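Local coordinates for ESAT-6/WXG100 secretion system protein (Streptococcus gallolyticus, PDB 7JQE) that probably serves, as the extracellular region of the membrane subunit EsaA, in toxin export through the bacterial type VIIb secretion system, at residues P265-P277 against I351-S365. Sequence-based numbering, arbitrary orientation.
Sequences PEQSNVISVDVAP and ISKAQSLKISYTFDS. With EDO (1,2-ethanediol), chain K.
Asn269 and Tyr361 face each other as a hydrogen-bonded pair in an antiparallel strand pairing, and their side chains run alongside one another. Asn269 ND2 gives a hydrogen bond to Tyr361 OH (2.8 Å), the amide turned 75° from the ring. Asn269 CB rests 3.4 Å from Tyr361 CZ. Tyr361 reaches this position because its CG sits between the backbone N and the carbonyl carbon (chi1 63°), which leans the ring over the partner strand. On the same face Ile271 CG1 meets Ile359 CB at 3.8 Å, Val273 CG1 packs on Leu357 CB, and Val275 CG2 touches Leu357 CD1.

The other face is mostly polar: Ser268 OG and Thr362 OG1 share a hydrogen bond of 2.9 Å, and Ser356 OG donates to Asp274 OD2 at 3.0 Å. Asp274 OD1 is held by a salt bridge to Arg383 of the second subunit. Near one end, the N-H of Gln267 NE2 points almost straight at Phe363 O (3.2 Å) but reaches it from above the carbonyl plane.

Paired backbone bonds at Asn269-Tyr361, Ile271-Ile359, Val273-Leu357 and Val275-Gln355 set the register. Strand 337-341 flanks 355-363 on its other edge, completing a three-stranded sheet; the sheet face carrying Ile271, Val275 and Tyr361 packs against strands 369-379 and 382-392, where Tyr388 stacks on Tyr361.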
loop_
_atom_site.group_PDB
_atom_site.type_symbol
_atom_site.label_atom_id
_atom_site.label_comp_id
_atom_site.label_asym_id
_atom_site.label_seq_id
_atom_site.Cartn_x
_atom_site.Cartn_y
_atom_site.Cartn_z
ATOM N N PRO A 265 -37.406 32.518 0.925
ATOM C CA PRO A 265 -38.715 33.062 1.298
ATOM C C PRO A 265 -38.936 34.445 0.702
ATOM O O PRO A 265 -37.998 35.176 0.376
ATOM C CB PRO A 265 -38.653 33.117 2.826
ATOM C CG PRO A 265 -37.203 33.245 3.132
ATOM C CD PRO A 265 -36.477 32.470 2.067
ATOM N N GLU A 266 -40.211 34.800 0.565
ATOM C CA GLU A 266 -40.568 36.085 -0.023
ATOM C C GLU A 266 -40.306 37.212 0.967
ATOM O O GLU A 266 -40.723 37.145 2.128
ATOM C CB GLU A 266 -42.034 36.082 -0.452
ATOM C CG GLU A 266 -42.284 36.788 -1.769
ATOM C CD GLU A 266 -41.667 36.052 -2.943
ATOM O OE1 GLU A 266 -41.516 34.816 -2.854
ATOM O OE2 GLU A 266 -41.331 36.707 -3.952
ATOM N N GLN A 267 -39.615 38.256 0.504
ATOM C CA GLN A 267 -39.224 39.350 1.387
ATOM C C GLN A 267 -40.374 40.308 1.672
ATOM O O GLN A 267 -40.423 40.901 2.755
ATOM C CB GLN A 267 -38.044 40.108 0.779
ATOM C CG GLN A 267 -37.491 41.218 1.650
ATOM C CD GLN A 267 -36.273 41.871 1.032
ATOM O OE1 GLN A 267 -35.846 41.495 -0.060
ATOM N NE2 GLN A 267 -35.706 42.852 1.728
ATOM N N SER A 268 -41.300 40.473 0.730
ATOM C CA SER A 268 -42.478 41.308 0.911
ATOM C C SER A 268 -43.736 40.451 0.908
ATOM O O SER A 268 -43.786 39.384 0.291
ATOM C CB SER A 268 -42.589 42.371 -0.187
ATOM O OG SER A 268 -41.603 43.377 -0.034
ATOM N N ASN A 269 -44.760 40.933 1.603
ATOM C CA ASN A 269 -46.054 40.270 1.595
ATOM C C ASN A 269 -47.115 41.298 1.964
ATOM O O ASN A 269 -46.808 42.406 2.413
ATOM C CB ASN A 269 -46.075 39.067 2.543
ATOM C CG ASN A 269 -47.329 38.223 2.388
ATOM O OD1 ASN A 269 -48.023 38.302 1.374
ATOM N ND2 ASN A 269 -47.628 37.415 3.398
ATOM N N VAL A 270 -48.372 40.917 1.757
ATOM C CA VAL A 270 -49.505 41.799 1.983
ATOM C C VAL A 270 -50.593 41.021 2.709
ATOM O O VAL A 270 -50.716 39.802 2.561
ATOM C CB VAL A 270 -50.037 42.388 0.659
ATOM C CG1 VAL A 270 -49.021 43.353 0.066
ATOM C CG2 VAL A 270 -50.340 41.270 -0.328
ATOM N N ILE A 271 -51.384 41.740 3.506
ATOM C CA ILE A 271 -52.474 41.153 4.273
ATOM C C ILE A 271 -53.663 42.100 4.226
ATOM O O ILE A 271 -53.535 43.278 3.886
ATOM C CB ILE A 271 -52.074 40.870 5.734
ATOM C CG1 ILE A 271 -51.665 42.170 6.423
ATOM C CG2 ILE A 271 -50.949 39.857 5.786
ATOM C CD1 ILE A 271 -50.681 41.976 7.537
ATOM N N SER A 272 -54.831 41.569 4.574
ATOM C CA SER A 272 -56.076 42.318 4.497
ATOM C C SER A 272 -56.840 42.158 5.803
ATOM O O SER A 272 -57.103 41.033 6.240
ATOM C CB SER A 272 -56.926 41.845 3.314
ATOM O OG SER A 272 -58.104 42.626 3.190
ATOM N N VAL A 273 -57.198 43.281 6.418
ATOM C CA VAL A 273 -57.942 43.292 7.671
ATOM C C VAL A 273 -59.276 43.989 7.445
ATOM O O VAL A 273 -59.402 44.867 6.586
ATOM C CB VAL A 273 -57.140 43.983 8.797
ATOM C CG1 VAL A 273 -56.742 45.390 8.374
ATOM C CG2 VAL A 273 -57.946 44.016 10.088
ATOM N N ASP A 274 -60.283 43.582 8.219
ATOM C CA ASP A 274 -61.622 44.159 8.140
ATOM C C ASP A 274 -61.809 45.118 9.310
ATOM O O ASP A 274 -61.973 44.687 10.457
ATOM C CB ASP A 274 -62.694 43.069 8.144
ATOM C CG ASP A 274 -62.538 42.085 6.998
ATOM O OD1 ASP A 274 -62.633 40.864 7.241
ATOM O OD2 ASP A 274 -62.305 42.529 5.854
ATOM N N VAL A 275 -61.781 46.415 9.023
ATOM C CA VAL A 275 -61.956 47.438 10.039
ATOM C C VAL A 275 -63.381 47.971 9.967
ATOM O O VAL A 275 -64.072 47.859 8.949
ATOM C CB VAL A 275 -60.929 48.584 9.891
ATOM C CG1 VAL A 275 -59.511 48.054 10.050
ATOM C CG2 VAL A 275 -61.103 49.281 8.551
ATOM N N ALA A 276 -63.831 48.567 11.073
ATOM C CA ALA A 276 -65.167 49.132 11.176
ATOM C C ALA A 276 -65.145 50.253 12.204
ATOM O O ALA A 276 -64.466 50.127 13.233
ATOM C CB ALA A 276 -66.207 48.080 11.572
ATOM N N PRO A 277 -65.863 51.347 11.961
ATOM C CA PRO A 277 -65.883 52.446 12.930
ATOM C C PRO A 277 -66.555 52.032 14.230
ATOM O O PRO A 277 -67.277 51.035 14.304
ATOM C CB PRO A 277 -66.683 53.538 12.212
ATOM C CG PRO A 277 -67.544 52.790 11.240
ATOM C CD PRO A 277 -66.714 51.620 10.789
ATOM N N ILE A 351 -61.416 56.132 9.015
ATOM C CA ILE A 351 -62.539 55.564 8.284
ATOM C C ILE A 351 -63.843 56.017 8.939
ATOM O O ILE A 351 -63.860 56.537 10.055
ATOM C CB ILE A 351 -62.471 54.029 8.218
ATOM C CG1 ILE A 351 -62.596 53.438 9.622
ATOM C CG2 ILE A 351 -61.171 53.582 7.570
ATOM C CD1 ILE A 351 -62.571 51.928 9.652
ATOM N N SER A 352 -64.949 55.809 8.213
ATOM C CA SER A 352 -66.280 56.030 8.769
ATOM C C SER A 352 -67.264 54.944 8.346
ATOM O O SER A 352 -68.480 55.156 8.428
ATOM C CB SER A 352 -66.835 57.405 8.368
ATOM O OG SER A 352 -66.103 58.453 8.980
ATOM N N LYS A 353 -66.773 53.790 7.896
ATOM C CA LYS A 353 -67.643 52.707 7.460
ATOM C C LYS A 353 -66.847 51.410 7.420
ATOM O O LYS A 353 -65.622 51.425 7.276
ATOM C CB LYS A 353 -68.253 53.008 6.085
ATOM C CG LYS A 353 -69.166 51.916 5.570
ATOM C CD LYS A 353 -70.201 51.537 6.616
ATOM C CE LYS A 353 -71.009 50.331 6.174
ATOM N NZ LYS A 353 -71.946 49.876 7.234
ATOM N N ALA A 354 -67.558 50.289 7.556
ATOM C CA ALA A 354 -66.923 48.981 7.455
ATOM C C ALA A 354 -66.151 48.875 6.149
ATOM O O ALA A 354 -66.612 49.326 5.098
ATOM C CB ALA A 354 -67.972 47.869 7.545
ATOM N N GLN A 355 -64.971 48.267 6.214
ATOM C CA GLN A 355 -64.027 48.395 5.113
ATOM C C GLN A 355 -62.921 47.364 5.282
ATOM O O GLN A 355 -62.745 46.791 6.360
ATOM C CB GLN A 355 -63.452 49.814 5.068
ATOM C CG GLN A 355 -62.542 50.134 3.908
ATOM C CD GLN A 355 -62.257 51.622 3.822
ATOM O OE1 GLN A 355 -62.926 52.431 4.470
ATOM N NE2 GLN A 355 -61.264 51.992 3.023
ATOM N N SER A 356 -62.187 47.131 4.198
ATOM C CA SER A 356 -61.016 46.266 4.204
ATOM C C SER A 356 -59.779 47.099 3.903
ATOM O O SER A 356 -59.803 47.965 3.024
ATOM C CB SER A 356 -61.150 45.134 3.178
ATOM O OG SER A 356 -62.307 44.355 3.425
ATOM N N LEU A 357 -58.702 46.838 4.639
ATOM C CA LEU A 357 -57.441 47.541 4.457
ATOM C C LEU A 357 -56.336 46.539 4.158
ATOM O O LEU A 357 -56.295 45.451 4.741
ATOM C CB LEU A 357 -57.075 48.368 5.694
ATOM C CG LEU A 357 -58.050 49.467 6.113
ATOM C CD1 LEU A 357 -57.551 50.169 7.369
ATOM C CD2 LEU A 357 -58.269 50.468 4.984
ATOM N N LYS A 358 -55.443 46.912 3.248
ATOM C CA LYS A 358 -54.320 46.080 2.848
ATOM C C LYS A 358 -53.044 46.659 3.441
ATOM O O LYS A 358 -52.811 47.869 3.361
ATOM C CB LYS A 358 -54.221 46.004 1.322
ATOM C CG LYS A 358 -55.562 45.778 0.635
ATOM C CD LYS A 358 -56.009 44.329 0.725
ATOM C CE LYS A 358 -55.179 43.455 -0.201
ATOM N NZ LYS A 358 -55.256 43.934 -1.611
ATOM N N ILE A 359 -52.227 45.801 4.041
ATOM C CA ILE A 359 -50.998 46.216 4.703
ATOM C C ILE A 359 -49.828 45.488 4.063
ATOM O O ILE A 359 -49.828 44.255 3.977
ATOM C CB ILE A 359 -51.055 45.946 6.217
ATOM C CG1 ILE A 359 -52.257 46.670 6.831
ATOM C CG2 ILE A 359 -49.761 46.387 6.884
ATOM C CD1 ILE A 359 -52.411 46.460 8.319
ATOM N N SER A 360 -48.842 46.252 3.609
ATOM C CA SER A 360 -47.616 45.714 3.042
ATOM C C SER A 360 -46.519 45.740 4.097
ATOM O O SER A 360 -46.283 46.776 4.728
ATOM C CB SER A 360 -47.183 46.520 1.816
ATOM O OG SER A 360 -45.782 46.419 1.604
ATOM N N TYR A 361 -45.858 44.603 4.293
ATOM C CA TYR A 361 -44.706 44.537 5.176
ATOM C C TYR A 361 -43.522 43.959 4.415
ATOM O O TYR A 361 -43.680 43.124 3.521
ATOM C CB TYR A 361 -44.994 43.714 6.445
ATOM C CG TYR A 361 -45.326 42.253 6.228
ATOM C CD1 TYR A 361 -44.322 41.312 6.005
ATOM C CD2 TYR A 361 -46.640 41.808 6.286
ATOM C CE1 TYR A 361 -44.624 39.972 5.822
ATOM C CE2 TYR A 361 -46.953 40.471 6.108
ATOM C CZ TYR A 361 -45.943 39.557 5.879
ATOM O OH TYR A 361 -46.260 38.229 5.702
ATOM N N THR A 362 -42.332 44.434 4.772
ATOM C CA THR A 362 -41.104 44.086 4.067
ATOM C C THR A 362 -40.005 43.899 5.103
ATOM O O THR A 362 -39.623 44.857 5.783
ATOM C CB THR A 362 -40.722 45.169 3.055
ATOM O OG1 THR A 362 -41.773 45.318 2.092
ATOM C CG2 THR A 362 -39.428 44.799 2.340
ATOM N N PHE A 363 -39.502 42.674 5.229
ATOM C CA PHE A 363 -38.354 42.437 6.095
ATOM C C PHE A 363 -37.179 43.293 5.639
ATOM O O PHE A 363 -37.089 43.695 4.477
ATOM C CB PHE A 363 -37.975 40.954 6.097
ATOM C CG PHE A 363 -39.018 40.065 6.716
ATOM C CD1 PHE A 363 -39.929 39.387 5.924
ATOM C CD2 PHE A 363 -39.094 39.918 8.090
ATOM C CE1 PHE A 363 -40.898 38.575 6.494
ATOM C CE2 PHE A 363 -40.062 39.107 8.666
ATOM C CZ PHE A 363 -40.963 38.436 7.866
ATOM N N ASP A 364 -36.277 43.590 6.578
ATOM C CA ASP A 364 -35.170 44.487 6.258
ATOM C C ASP A 364 -34.143 43.822 5.347
ATOM O O ASP A 364 -33.459 44.515 4.585
ATOM C CB ASP A 364 -34.506 44.994 7.542
ATOM C CG ASP A 364 -33.943 43.872 8.400
ATOM O OD1 ASP A 364 -33.988 42.698 7.972
ATOM O OD2 ASP A 364 -33.451 44.170 9.510
ATOM N N SER A 365 -34.022 42.497 5.400
ATOM C CA SER A 365 -33.073 41.792 4.547
ATOM C C SER A 365 -33.504 40.339 4.409
ATOM O O SER A 365 -34.372 39.853 5.141
ATOM C CB SER A 365 -31.645 41.877 5.099
ATOM O OG SER A 365 -31.441 40.942 6.143
HETATM C C1 EDO K . -32.471 40.716 11.388
HETATM O O1 EDO K . -33.676 41.471 11.214
HETATM C C2 EDO K . -31.259 41.599 11.108
HETATM O O2 EDO K . -31.276 42.034 9.742
#